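Local coordinates for inosine-uridine nucleoside N-ribohydrolase (Xanthomonas oryzae pv. oryzae, PDB 4KL0), which binds calcium and probably hydrolyses N-glycosyl bonds of nucleosides, at residues A[60-65]-A[132-137]; A[91-96]-A[126-131]; A[96-101]-A[153-158]; A[137-142]-A[166-171]; A[174-179]-A[220-225]. All blocks are in the same frame, centred on the assembly; numbering follows the deposited sequence.

Interaction 1. Residues A[60-65]-A[132-137]; sequences LTDVVV and VRAMCE
M135 reaches from the first turn of helix 133-141 across D62 and V64 of strand 58-65, a helix-on-sheet contact within the Rossmann-like alpha/beta core that the nucleoside hydrolase family shares. The two short segments run roughly antiparallel, their axes inclined at 146° and 8.8 Å apart at closest approach. The packing is dense where the methionine ends. With CG anti to its own carbonyl carbon (chi1 -70°) and the chain fully extended beyond, the thioether reaches obliquely across the strand, and its CE methyl touches CG2 of V64 at 3.4 Å, tighter than ordinary van der Waals contact. Nearer the helix, CG of M135 passes CB of D62 at 3.7 Å, the two chains running past one another head to tail. L31 and F33 of the adjacent strand 28-34 also touch M135, which is thereby enclosed in the core. V132, at the N-cap position, adds a looser contact, its CG1 lying 4.4 Å from CG2 of V64. On the solvent side, where R133 and E137 are exposed, the contact thins to the methyl of A134 near the D62 carboxylate. That carboxylate is buried, and its charge is met by a salt bridge from OD1 to R138, one turn further along the helix. The same oxygen accepts a hydrogen bond from OG1 of T61 (2.8 Å), which arrives on the anti side, 30° out of the carboxylate plane.

Interaction 2. Residues A[91-96]-A[126-131]; sequences DVRVAR and AVHTDG
The carbonyl oxygen of V94 accepts the backbone N-H of H128 over 2.9 Å, in the carbonyl plane, and R96 N returns a bond of 2.9 Å to H128 O. The backbone N-H and C=O of H128 thus both face strand 93-96, forming a single beta bridge centred on A95 and H128, although residues 126-131 are otherwise loop. Over this bridge the R93 side chain, extended from CG to NE, crosses the histidine at about a right angle and lays its guanidinium flat on the imidazole. The planes are 11° apart with centres at 3.6 Å, a near-parallel stack in which NH2 sits over CG of H128 at 3.2 Å, offset toward the rim of the ring. At the edge of the guanidinium, NH2 of R93 also makes a weak salt bridge to OD1 of D130 (3.4 Å), so one charged group is held both by its face and by its edge. A water that donates to G131 O (2.6 Å) also bonds NH1 of R93 weakly. Further along, the T129 methyl CG2 rests over the centre of the R96 guanidinium at 4.1 Å from CZ, while NH2 of R96 bonds S74 of helix 70-86. G131 N gives a weak bond to R96 O (3.2 Å). On its other edge strand 93-96 pairs with strand 58-65, and V94 packs against A77 and F84 of helix 70-86.

Interaction 3. Residues A[96-101]-A[153-158]; sequences RGQDYP and GMTDAS
Residues 96-101 leave the end of strand 93-96 in an irregular, extended course and pass the N-terminal turn of helix 155-163, with the CA atoms of G97 and D156 5.9 Å apart. The D156 carboxylate takes the backbone N-H of Q98 on the syn lone pair of OD1, a nearly straight bond of 2.8 Å at 164°. CG of D156 lies anti to its carbonyl carbon (chi1 -52°), which brings both oxygens up against the CA of G97; OD1 is 3.2 Å from that atom, and the glycine lets the acid come this close. Two waters extend the grip: one joins OD2 to the carbonyl oxygen of Q98, the other joins OD1 to NE2 of the Q98 amide, so each carboxylate oxygen is engaged. T155 packs alongside with its two branches. Its CG2 methyl lies 3.5 Å from CG of Q98, whereas OG1 approaches CB of Y100 at 3.3 Å, the two side chains crossing at about a right angle. That hydroxyl is hydrogen-bonded to D203, and the far end of Y100 leads away to H110 and the backbone N of G68. This junction belongs to the C-terminal ends of the parallel strands, where loops gather around the calcium site. Helix 70-86 flanks the loop through R73, which bonds D99 and G97, while helices 198-202 and 204-216 pack behind M154.

Interaction 4. Residues A[137-142]-A[166-171]; sequences ERLATS and DLVREK
L139 overlaps three residues of helix 165-171, each with a different part of its side chain. Its CB meets CB of L167 at 3.9 Å, CD1 touches CG2 of V168 at 3.6 Å, and CD2 lies 4.0 Å from CB of K171. The leucine CG is anti to its carbonyl carbon (chi1 -73°), and the two methyls spread over V168 and K171. L167 answers with CD1, which lies over the backbone of A140 at 3.8 Å from its N and also reaches the alanine methyl. Helices 133-141 and 165-171 cover the same face of the parallel alpha/beta sheet, and their local axes cross at 51°, 9.2 Å apart at closest approach. L146 of strand 146-150 and L160 of helix 155-163 also touch L139, linking the helix pair to the sheet and to the intervening helix. Toward the more exposed end, K171 bends at chi2 (-82°) and again at chi4, folding its aliphatic chain over the L139 and S142 carbonyl oxygens. Its CG passes the L139 O at 3.3 Å, and CE comes to 3.0 Å from S142 O. The S142 hydroxyl turns back toward the preceding helix, with OG donating to R138 O at 2.8 Å from above the carbonyl plane.

Interaction 5. Residues A[174-179]-A[220-225]; sequences SITIMG and PLRILT
I177 and I223 project together from neighbouring strands, with their CD1 methyls 3.6 Å apart. The L221 methyl CD2 fills the notch between I175 and I177, 3.8 Å from CB of the first and 3.9 Å from CD1 of the second. Four branched side chains thus form one continuous apolar surface, into which A214 and Y211 of helix 204-216 fit. For I223, chi2 of -64° bends CD1 back toward the neighbouring strand. Beneath this surface strands 172-178 and 221-224 are adjacent parallel strands of the Rossmann-like sheet, connected through helix 204-216 by a beta-alpha-beta crossover and inclined at 16°. Five backbone bonds join them, from I175 N to P220 O through to G179 N to L224 O; that from L224 N to I177 O is 2.8 Å long and nearly straight. On the other face, T176 lies beside R222, its OG1 4.1 Å from the arginine CB, and the guanidinium leads away to E348. M178 is bent at chi2 and chi3, which curls CE over L224 and T225, 3.5 Å from L224 O and against the backbone of T225. Its side chain approaches those of D318 and I151, two calcium-site residues, so this end of the pair borders the metal site. Beyond M178, G179 offers a bare backbone on which CG2 of I223 settles, 3.7 Å from the glycine C.

How the interactions relate
Interactions 1, 2 and 5 share the parallel sheet. Interaction 2 is nested within the chain loop closed by interaction 1, and the two meet through sheet bonds such as A95 N to V63 O (2.9 Å). Interaction 3 continues from R96 and joins interaction 1 through G97 N to V65 O (2.8 Å). Interaction 4 extends the helix of interaction 1, with E137 common to both and the D62-R138 salt bridge joining them. Interaction 5 lies farther across the sheet, its centre about 18 Å from that of interaction 1, and touches interaction 3 through M154. The calcium ion is about 7 Å from the M178 side chain and about 12 Å from that of Y100; interaction 4 lies remote from it.

Interaction 1. Residues A[60-65]-A[132-137]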
# COMPACT_ATOMS: atom_id res chain seq x y z
N LEU A 60 10.04 -9.15 3.72
CA LEU A 60 10.11 -7.81 3.08
C LEU A 60 11.57 -7.42 3.04
O LEU A 60 12.14 -6.99 4.06
CB LEU A 60 9.27 -6.79 3.88
CG LEU A 60 9.15 -5.39 3.34
CD1 LEU A 60 8.63 -5.43 1.91
CD2 LEU A 60 8.23 -4.60 4.29
N THR A 61 12.19 -7.55 1.85
CA THR A 61 13.64 -7.39 1.82
C THR A 61 14.08 -5.96 1.48
O THR A 61 15.09 -5.45 2.02
CB THR A 61 14.26 -8.43 0.87
OG1 THR A 61 13.79 -8.20 -0.48
CG2 THR A 61 13.84 -9.85 1.29
N ASP A 62 13.30 -5.29 0.62
CA ASP A 62 13.72 -4.00 0.08
C ASP A 62 12.49 -3.14 -0.11
O ASP A 62 11.45 -3.62 -0.55
CB ASP A 62 14.41 -4.18 -1.28
CG ASP A 62 15.69 -5.04 -1.18
OD1 ASP A 62 15.59 -6.26 -1.36
OD2 ASP A 62 16.78 -4.47 -0.93
N VAL A 63 12.63 -1.89 0.25
CA VAL A 63 11.56 -0.92 0.05
C VAL A 63 12.14 0.32 -0.60
O VAL A 63 13.15 0.88 -0.13
CB VAL A 63 10.96 -0.58 1.44
CG1 VAL A 63 9.91 0.47 1.32
CG2 VAL A 63 10.37 -1.83 2.06
N VAL A 64 11.56 0.77 -1.70
CA VAL A 64 12.04 1.99 -2.34
C VAL A 64 10.89 3.03 -2.28
O VAL A 64 9.75 2.72 -2.57
CB VAL A 64 12.47 1.75 -3.77
CG1 VAL A 64 12.94 3.04 -4.39
CG2 VAL A 64 13.64 0.68 -3.79
N VAL A 65 11.21 4.22 -1.84
CA VAL A 65 10.19 5.22 -1.44
C VAL A 65 10.14 6.36 -2.46
O VAL A 65 11.19 6.94 -2.87
CB VAL A 65 10.57 5.81 -0.05
CG1 VAL A 65 9.67 6.94 0.34
CG2 VAL A 65 10.53 4.69 1.02
N VAL A 132 16.92 1.69 -6.72
CA VAL A 132 16.69 0.26 -6.96
C VAL A 132 17.94 -0.62 -7.15
O VAL A 132 17.85 -1.78 -7.55
CB VAL A 132 15.81 0.08 -8.19
CG1 VAL A 132 14.54 0.97 -8.08
CG2 VAL A 132 16.58 0.42 -9.45
N ARG A 133 19.11 -0.09 -6.82
CA ARG A 133 20.36 -0.85 -7.00
C ARG A 133 20.34 -2.19 -6.24
O ARG A 133 20.61 -3.28 -6.80
CB ARG A 133 21.56 -0.04 -6.55
CG ARG A 133 22.85 -0.67 -7.08
CD ARG A 133 22.99 -0.39 -8.59
NE ARG A 133 22.81 -1.57 -9.45
CZ ARG A 133 22.33 -1.51 -10.71
NH1 ARG A 133 21.97 -0.34 -11.23
NH2 ARG A 133 22.19 -2.62 -11.44
N ALA A 134 19.99 -2.12 -4.95
CA ALA A 134 19.94 -3.35 -4.15
C ALA A 134 18.92 -4.34 -4.68
O ALA A 134 19.16 -5.52 -4.62
CB ALA A 134 19.71 -3.03 -2.66
N MET A 135 17.75 -3.87 -5.16
CA MET A 135 16.76 -4.76 -5.76
C MET A 135 17.36 -5.49 -6.96
O MET A 135 17.07 -6.67 -7.18
CB MET A 135 15.48 -3.98 -6.16
CG MET A 135 14.66 -3.48 -4.94
SD MET A 135 13.16 -2.55 -5.52
CE MET A 135 12.25 -2.42 -3.88
N CYS A 136 18.13 -4.75 -7.77
CA CYS A 136 18.79 -5.36 -8.93
C CYS A 136 19.72 -6.50 -8.49
O CYS A 136 19.62 -7.67 -8.98
CB CYS A 136 19.59 -4.32 -9.73
SG CYS A 136 18.60 -3.18 -10.75
N GLU A 137 20.62 -6.18 -7.56
CA GLU A 137 21.55 -7.18 -7.01
C GLU A 137 20.82 -8.38 -6.44
O GLU A 137 21.26 -9.52 -6.58
CB GLU A 137 22.44 -6.57 -5.94
CG GLU A 137 23.27 -5.39 -6.43
CD GLU A 137 24.27 -4.93 -5.37
OE1 GLU A 137 24.64 -5.75 -4.49
OE2 GLU A 137 24.70 -3.75 -5.41

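Interaction 2. Residues A[91-96]-A[126-131]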
# COMPACT_ATOMS: atom_id res chain seq x y z
N ASP A 91 15.85 -5.54 9.42
CA ASP A 91 16.72 -5.76 8.27
C ASP A 91 16.14 -5.32 6.94
O ASP A 91 16.77 -5.48 5.90
CB ASP A 91 17.14 -7.22 8.20
CG ASP A 91 17.93 -7.67 9.47
OD1 ASP A 91 18.66 -6.81 10.04
OD2 ASP A 91 17.78 -8.84 9.88
N VAL A 92 14.92 -4.78 6.97
CA VAL A 92 14.37 -4.16 5.76
C VAL A 92 15.28 -3.05 5.26
O VAL A 92 15.59 -2.05 5.96
CB VAL A 92 12.93 -3.63 6.07
CG1 VAL A 92 12.37 -2.98 4.84
CG2 VAL A 92 12.04 -4.76 6.56
N ARG A 93 15.69 -3.17 3.99
CA ARG A 93 16.55 -2.15 3.42
C ARG A 93 15.72 -1.08 2.71
O ARG A 93 15.08 -1.33 1.68
CB ARG A 93 17.53 -2.78 2.44
CG ARG A 93 18.64 -1.86 2.10
CD ARG A 93 19.49 -2.51 0.97
NE ARG A 93 20.57 -1.63 0.52
CZ ARG A 93 20.41 -0.58 -0.29
NH1 ARG A 93 19.18 -0.22 -0.74
NH2 ARG A 93 21.49 0.14 -0.65
N VAL A 94 15.73 0.11 3.27
CA VAL A 94 14.93 1.21 2.74
C VAL A 94 15.81 2.17 1.96
O VAL A 94 16.87 2.68 2.46
CB VAL A 94 14.21 1.96 3.85
CG1 VAL A 94 13.33 3.05 3.30
CG2 VAL A 94 13.39 0.99 4.73
N ALA A 95 15.35 2.51 0.76
CA ALA A 95 16.09 3.43 -0.10
C ALA A 95 15.18 4.54 -0.68
O ALA A 95 13.98 4.27 -0.97
CB ALA A 95 16.71 2.64 -1.23
N ARG A 96 15.70 5.75 -0.85
CA ARG A 96 15.02 6.82 -1.54
C ARG A 96 14.98 6.52 -3.06
O ARG A 96 16.04 6.24 -3.66
CB ARG A 96 15.82 8.11 -1.32
CG ARG A 96 15.55 9.19 -2.31
CD ARG A 96 16.24 10.48 -1.98
NE ARG A 96 17.49 10.72 -2.68
CZ ARG A 96 18.35 11.65 -2.28
NH1 ARG A 96 19.47 11.87 -2.95
NH2 ARG A 96 18.05 12.38 -1.18
N ALA A 126 20.41 6.19 8.08
CA ALA A 126 19.83 4.83 8.15
C ALA A 126 19.16 4.35 6.85
O ALA A 126 18.83 3.17 6.74
CB ALA A 126 18.85 4.70 9.32
N VAL A 127 18.96 5.25 5.89
CA VAL A 127 18.35 4.90 4.61
C VAL A 127 19.34 5.15 3.45
O VAL A 127 20.30 5.94 3.57
CB VAL A 127 17.02 5.66 4.43
CG1 VAL A 127 16.12 5.40 5.67
CG2 VAL A 127 17.27 7.10 4.29
N HIS A 128 19.10 4.46 2.33
CA HIS A 128 20.06 4.41 1.22
C HIS A 128 19.60 5.37 0.10
O HIS A 128 18.43 5.70 0.02
CB HIS A 128 20.19 2.97 0.75
CG HIS A 128 20.71 2.04 1.80
ND1 HIS A 128 22.06 1.92 2.08
CD2 HIS A 128 20.07 1.19 2.64
CE1 HIS A 128 22.23 1.03 3.04
NE2 HIS A 128 21.04 0.57 3.41
N THR A 129 20.52 5.89 -0.71
CA THR A 129 20.16 6.97 -1.61
C THR A 129 20.17 6.46 -3.02
O THR A 129 19.91 7.22 -3.96
CB THR A 129 21.12 8.17 -1.49
OG1 THR A 129 22.46 7.69 -1.30
CG2 THR A 129 20.72 9.04 -0.28
N ASP A 130 20.45 5.17 -3.16
CA ASP A 130 20.67 4.63 -4.50
C ASP A 130 19.50 3.83 -5.10
O ASP A 130 19.72 2.89 -5.87
CB ASP A 130 22.02 3.87 -4.59
CG ASP A 130 22.24 2.92 -3.42
OD1 ASP A 130 21.45 2.99 -2.45
OD2 ASP A 130 23.20 2.09 -3.48
N GLY A 131 18.28 4.26 -4.77
CA GLY A 131 17.07 3.69 -5.36
C GLY A 131 17.06 2.19 -5.48
O GLY A 131 17.23 1.48 -4.49
O HOH W 1 19.51 0.76 -3.45
O HOH W 2 17.64 0.80 5.52
O HOH W 3 17.67 7.68 -5.53

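Interaction 3. Residues A[96-101]-A[153-158]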
# COMPACT_ATOMS: atom_id res chain seq x y z
N ARG A 96 15.70 5.75 -0.85
CA ARG A 96 15.02 6.82 -1.54
C ARG A 96 14.98 6.52 -3.06
O ARG A 96 16.04 6.24 -3.66
CB ARG A 96 15.82 8.11 -1.32
CG ARG A 96 15.55 9.19 -2.31
CD ARG A 96 16.24 10.48 -1.98
NE ARG A 96 17.49 10.72 -2.68
CZ ARG A 96 18.35 11.65 -2.28
NH1 ARG A 96 19.47 11.87 -2.95
NH2 ARG A 96 18.05 12.38 -1.18
N GLY A 97 13.82 6.69 -3.70
CA GLY A 97 13.71 6.55 -5.13
C GLY A 97 14.29 7.74 -5.90
O GLY A 97 14.79 8.70 -5.30
N GLN A 98 14.25 7.66 -7.21
CA GLN A 98 14.83 8.72 -8.05
C GLN A 98 13.88 9.89 -8.41
O GLN A 98 12.65 9.85 -8.20
CB GLN A 98 15.38 8.08 -9.32
CG GLN A 98 14.28 7.68 -10.29
CD GLN A 98 14.80 7.11 -11.61
OE1 GLN A 98 14.57 7.70 -12.69
NE2 GLN A 98 15.46 5.97 -11.53
N ASP A 99 14.44 10.96 -8.97
CA ASP A 99 13.65 12.11 -9.35
C ASP A 99 12.66 11.79 -10.46
O ASP A 99 12.89 10.95 -11.32
CB ASP A 99 14.60 13.20 -9.87
CG ASP A 99 15.25 14.02 -8.74
OD1 ASP A 99 14.83 13.93 -7.55
OD2 ASP A 99 16.20 14.78 -9.08
N TYR A 100 11.58 12.52 -10.48
CA TYR A 100 10.62 12.33 -11.53
C TYR A 100 10.00 13.68 -11.78
O TYR A 100 10.11 14.60 -10.97
CB TYR A 100 9.59 11.23 -11.08
CG TYR A 100 8.73 11.66 -9.94
CD1 TYR A 100 7.53 12.32 -10.16
CD2 TYR A 100 9.16 11.47 -8.66
CE1 TYR A 100 6.74 12.74 -9.09
CE2 TYR A 100 8.42 11.87 -7.59
CZ TYR A 100 7.22 12.53 -7.81
OH TYR A 100 6.46 12.94 -6.73
N PRO A 101 9.32 13.85 -12.92
CA PRO A 101 8.76 15.17 -13.27
C PRO A 101 7.54 15.59 -12.41
O PRO A 101 6.69 14.74 -12.16
CB PRO A 101 8.36 14.98 -14.73
CG PRO A 101 8.16 13.53 -14.90
CD PRO A 101 9.15 12.84 -13.98
N GLY A 153 3.54 5.74 -6.67
CA GLY A 153 3.90 6.04 -8.06
C GLY A 153 4.99 5.08 -8.51
O GLY A 153 5.70 4.43 -7.71
N MET A 154 5.13 4.98 -9.83
CA MET A 154 5.86 3.87 -10.37
C MET A 154 7.21 4.28 -10.97
O MET A 154 7.81 3.47 -11.68
CB MET A 154 4.98 3.19 -11.44
CG MET A 154 4.05 2.18 -10.76
SD MET A 154 2.44 1.84 -11.56
CE MET A 154 1.43 2.95 -10.63
N THR A 155 7.73 5.46 -10.62
CA THR A 155 9.06 5.89 -11.16
C THR A 155 10.13 4.81 -10.95
O THR A 155 10.89 4.43 -11.88
CB THR A 155 9.49 7.13 -10.39
OG1 THR A 155 8.48 8.13 -10.53
CG2 THR A 155 10.84 7.64 -10.85
N ASP A 156 10.24 4.31 -9.73
CA ASP A 156 11.27 3.29 -9.40
C ASP A 156 10.93 1.89 -9.85
O ASP A 156 11.84 1.11 -10.25
CB ASP A 156 11.57 3.35 -7.90
CG ASP A 156 11.87 4.75 -7.48
OD1 ASP A 156 12.87 5.32 -7.99
OD2 ASP A 156 11.13 5.33 -6.69
N ALA A 157 9.66 1.48 -9.75
CA ALA A 157 9.30 0.18 -10.24
C ALA A 157 9.57 0.08 -11.74
O ALA A 157 10.02 -0.96 -12.19
CB ALA A 157 7.79 -0.14 -9.93
N SER A 158 9.30 1.14 -12.47
CA SER A 158 9.55 1.11 -13.91
C SER A 158 11.07 1.11 -14.12
O SER A 158 11.55 0.37 -14.99
CB SER A 158 8.92 2.32 -14.56
OG SER A 158 9.29 2.40 -15.95
O HOH W 4 10.93 8.10 -6.81
O HOH W 5 14.81 4.25 -9.63

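Interaction 4. Residues A[137-142]-A[166-171]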
# COMPACT_ATOMS: atom_id res chain seq x y z
N GLU A 137 20.62 -6.18 -7.56
CA GLU A 137 21.55 -7.18 -7.01
C GLU A 137 20.82 -8.38 -6.44
O GLU A 137 21.26 -9.52 -6.58
CB GLU A 137 22.44 -6.57 -5.94
CG GLU A 137 23.27 -5.39 -6.43
CD GLU A 137 24.27 -4.93 -5.37
OE1 GLU A 137 24.64 -5.75 -4.49
OE2 GLU A 137 24.70 -3.75 -5.41
N ARG A 138 19.67 -8.14 -5.81
CA ARG A 138 18.92 -9.22 -5.23
C ARG A 138 18.20 -10.10 -6.28
O ARG A 138 18.11 -11.32 -6.11
CB ARG A 138 17.94 -8.71 -4.14
CG ARG A 138 17.09 -9.84 -3.55
CD ARG A 138 16.19 -9.33 -2.40
NE ARG A 138 16.94 -8.65 -1.36
CZ ARG A 138 17.53 -9.31 -0.36
NH1 ARG A 138 17.46 -10.64 -0.33
NH2 ARG A 138 18.19 -8.64 0.60
N LEU A 139 17.69 -9.50 -7.36
CA LEU A 139 17.06 -10.29 -8.42
C LEU A 139 18.13 -11.25 -9.00
O LEU A 139 17.84 -12.38 -9.38
CB LEU A 139 16.50 -9.37 -9.53
CG LEU A 139 15.23 -8.63 -9.10
CD1 LEU A 139 14.77 -7.70 -10.19
CD2 LEU A 139 14.12 -9.65 -8.75
N ALA A 140 19.36 -10.76 -9.04
CA ALA A 140 20.50 -11.51 -9.62
C ALA A 140 20.80 -12.78 -8.84
O ALA A 140 21.07 -13.84 -9.42
CB ALA A 140 21.74 -10.62 -9.65
N THR A 141 20.76 -12.66 -7.52
CA THR A 141 21.25 -13.70 -6.62
C THR A 141 20.13 -14.43 -5.87
O THR A 141 20.38 -15.17 -4.91
CB THR A 141 22.24 -13.11 -5.62
OG1 THR A 141 22.81 -14.16 -4.82
CG2 THR A 141 21.57 -12.08 -4.72
N SER A 142 18.89 -14.26 -6.30
CA SER A 142 17.84 -15.06 -5.68
C SER A 142 17.61 -16.38 -6.38
O SER A 142 17.43 -16.42 -7.60
CB SER A 142 16.52 -14.30 -5.58
OG SER A 142 16.65 -13.26 -4.64
N ASP A 166 16.62 -8.02 -17.98
CA ASP A 166 17.11 -9.39 -18.15
C ASP A 166 16.67 -10.27 -16.94
O ASP A 166 16.19 -11.41 -17.10
CB ASP A 166 18.65 -9.39 -18.37
CG ASP A 166 19.43 -8.56 -17.29
OD1 ASP A 166 18.93 -7.48 -16.84
OD2 ASP A 166 20.56 -8.97 -16.89
N LEU A 167 16.82 -9.73 -15.74
CA LEU A 167 16.58 -10.52 -14.54
C LEU A 167 15.10 -10.70 -14.27
O LEU A 167 14.64 -11.79 -13.86
CB LEU A 167 17.26 -9.91 -13.31
CG LEU A 167 18.77 -9.59 -13.48
CD1 LEU A 167 19.37 -8.77 -12.31
CD2 LEU A 167 19.61 -10.85 -13.79
N VAL A 168 14.33 -9.61 -14.45
CA VAL A 168 12.95 -9.58 -13.94
C VAL A 168 12.15 -10.64 -14.66
O VAL A 168 11.24 -11.28 -14.11
CB VAL A 168 12.29 -8.15 -14.16
CG1 VAL A 168 10.84 -8.20 -13.96
CG2 VAL A 168 12.82 -7.14 -13.18
N ARG A 169 12.51 -10.89 -15.90
CA ARG A 169 11.76 -11.85 -16.69
C ARG A 169 11.84 -13.23 -16.03
O ARG A 169 10.85 -13.94 -15.98
CB ARG A 169 12.27 -11.85 -18.15
CG ARG A 169 11.39 -12.67 -19.11
CD ARG A 169 11.91 -12.59 -20.57
NE ARG A 169 13.36 -12.34 -20.59
CZ ARG A 169 13.96 -11.45 -21.37
NH1 ARG A 169 13.24 -10.71 -22.24
NH2 ARG A 169 15.28 -11.29 -21.31
N GLU A 170 12.99 -13.59 -15.45
CA GLU A 170 13.14 -14.91 -14.85
C GLU A 170 13.01 -14.93 -13.32
O GLU A 170 12.82 -16.00 -12.72
CB GLU A 170 14.46 -15.54 -15.32
CG GLU A 170 14.55 -15.49 -16.88
CD GLU A 170 15.89 -15.96 -17.44
OE1 GLU A 170 16.40 -15.23 -18.33
OE2 GLU A 170 16.40 -17.05 -17.04
N LYS A 171 13.09 -13.76 -12.68
CA LYS A 171 13.06 -13.74 -11.21
C LYS A 171 11.86 -12.99 -10.54
O LYS A 171 11.79 -12.91 -9.31
CB LYS A 171 14.37 -13.17 -10.70
CG LYS A 171 15.61 -13.97 -11.16
CD LYS A 171 15.84 -15.20 -10.28
CE LYS A 171 17.20 -15.85 -10.53
NZ LYS A 171 17.16 -17.14 -11.34

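Interaction 5. Residues A[174-179]-A[220-225]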
# COMPACT_ATOMS: atom_id res chain seq x y z
N SER A 174 5.14 -11.85 -10.01
CA SER A 174 3.98 -11.08 -10.39
C SER A 174 4.26 -9.69 -9.92
O SER A 174 5.16 -9.46 -9.09
CB SER A 174 2.71 -11.54 -9.66
OG SER A 174 2.88 -11.47 -8.24
N ILE A 175 3.46 -8.78 -10.45
CA ILE A 175 3.49 -7.37 -10.03
C ILE A 175 2.06 -7.03 -9.66
O ILE A 175 1.14 -7.15 -10.48
CB ILE A 175 3.96 -6.42 -11.14
CG1 ILE A 175 5.37 -6.78 -11.61
CG2 ILE A 175 3.85 -4.95 -10.65
CD1 ILE A 175 5.86 -5.97 -12.80
N THR A 176 1.84 -6.57 -8.44
CA THR A 176 0.49 -6.27 -7.96
C THR A 176 0.47 -4.80 -7.62
O THR A 176 1.38 -4.31 -6.95
CB THR A 176 0.15 -7.06 -6.65
OG1 THR A 176 0.37 -8.47 -6.88
CG2 THR A 176 -1.30 -6.92 -6.23
N ILE A 177 -0.52 -4.08 -8.13
CA ILE A 177 -0.44 -2.61 -8.13
C ILE A 177 -1.76 -2.05 -7.62
O ILE A 177 -2.83 -2.53 -8.02
CB ILE A 177 -0.28 -2.04 -9.59
CG1 ILE A 177 0.98 -2.61 -10.25
CG2 ILE A 177 -0.26 -0.48 -9.59
CD1 ILE A 177 1.05 -2.28 -11.79
N MET A 178 -1.71 -1.02 -6.78
CA MET A 178 -2.90 -0.30 -6.37
C MET A 178 -3.04 0.81 -7.40
O MET A 178 -2.31 1.81 -7.38
CB MET A 178 -2.65 0.28 -4.94
CG MET A 178 -3.90 0.78 -4.20
SD MET A 178 -4.70 2.32 -4.87
CE MET A 178 -6.29 1.56 -5.36
N GLY A 179 -3.93 0.61 -8.35
CA GLY A 179 -3.82 1.42 -9.56
C GLY A 179 -5.16 1.45 -10.28
O GLY A 179 -6.18 1.48 -9.64
N PRO A 220 2.98 -11.58 -14.91
CA PRO A 220 1.56 -11.38 -14.57
C PRO A 220 1.36 -10.06 -13.80
O PRO A 220 2.14 -9.78 -12.90
CB PRO A 220 1.23 -12.55 -13.64
CG PRO A 220 2.28 -13.62 -14.02
CD PRO A 220 3.53 -12.87 -14.42
N LEU A 221 0.33 -9.31 -14.16
CA LEU A 221 -0.04 -8.07 -13.46
C LEU A 221 -1.34 -8.24 -12.76
O LEU A 221 -2.30 -8.80 -13.31
CB LEU A 221 -0.26 -6.94 -14.49
CG LEU A 221 0.85 -6.14 -15.12
CD1 LEU A 221 0.17 -5.10 -16.06
CD2 LEU A 221 1.68 -5.44 -14.03
N ARG A 222 -1.46 -7.76 -11.51
CA ARG A 222 -2.73 -7.83 -10.83
C ARG A 222 -3.00 -6.42 -10.30
O ARG A 222 -2.15 -5.88 -9.60
CB ARG A 222 -2.69 -8.80 -9.66
CG ARG A 222 -4.03 -8.94 -8.94
CD ARG A 222 -3.96 -10.07 -7.90
NE ARG A 222 -3.91 -11.32 -8.65
CZ ARG A 222 -3.80 -12.51 -8.09
NH1 ARG A 222 -3.75 -12.61 -6.76
NH2 ARG A 222 -3.78 -13.59 -8.85
N ILE A 223 -4.11 -5.83 -10.72
CA ILE A 223 -4.36 -4.39 -10.48
C ILE A 223 -5.57 -4.28 -9.57
O ILE A 223 -6.70 -4.72 -9.91
CB ILE A 223 -4.65 -3.59 -11.74
CG1 ILE A 223 -3.62 -3.74 -12.88
CG2 ILE A 223 -4.80 -2.09 -11.37
CD1 ILE A 223 -2.29 -3.24 -12.56
N LEU A 224 -5.35 -3.73 -8.39
CA LEU A 224 -6.45 -3.59 -7.44
C LEU A 224 -6.88 -2.14 -7.48
O LEU A 224 -6.03 -1.24 -7.48
CB LEU A 224 -5.96 -3.87 -6.01
CG LEU A 224 -7.08 -3.92 -4.95
CD1 LEU A 224 -6.94 -5.12 -4.07
CD2 LEU A 224 -7.15 -2.58 -4.06
N THR A 225 -8.17 -1.88 -7.51
CA THR A 225 -8.65 -0.53 -7.78
C THR A 225 -9.37 0.01 -6.54
O THR A 225 -9.69 -0.71 -5.56
CB THR A 225 -9.65 -0.56 -8.94
OG1 THR A 225 -10.83 -1.25 -8.51
CG2 THR A 225 -9.06 -1.29 -10.09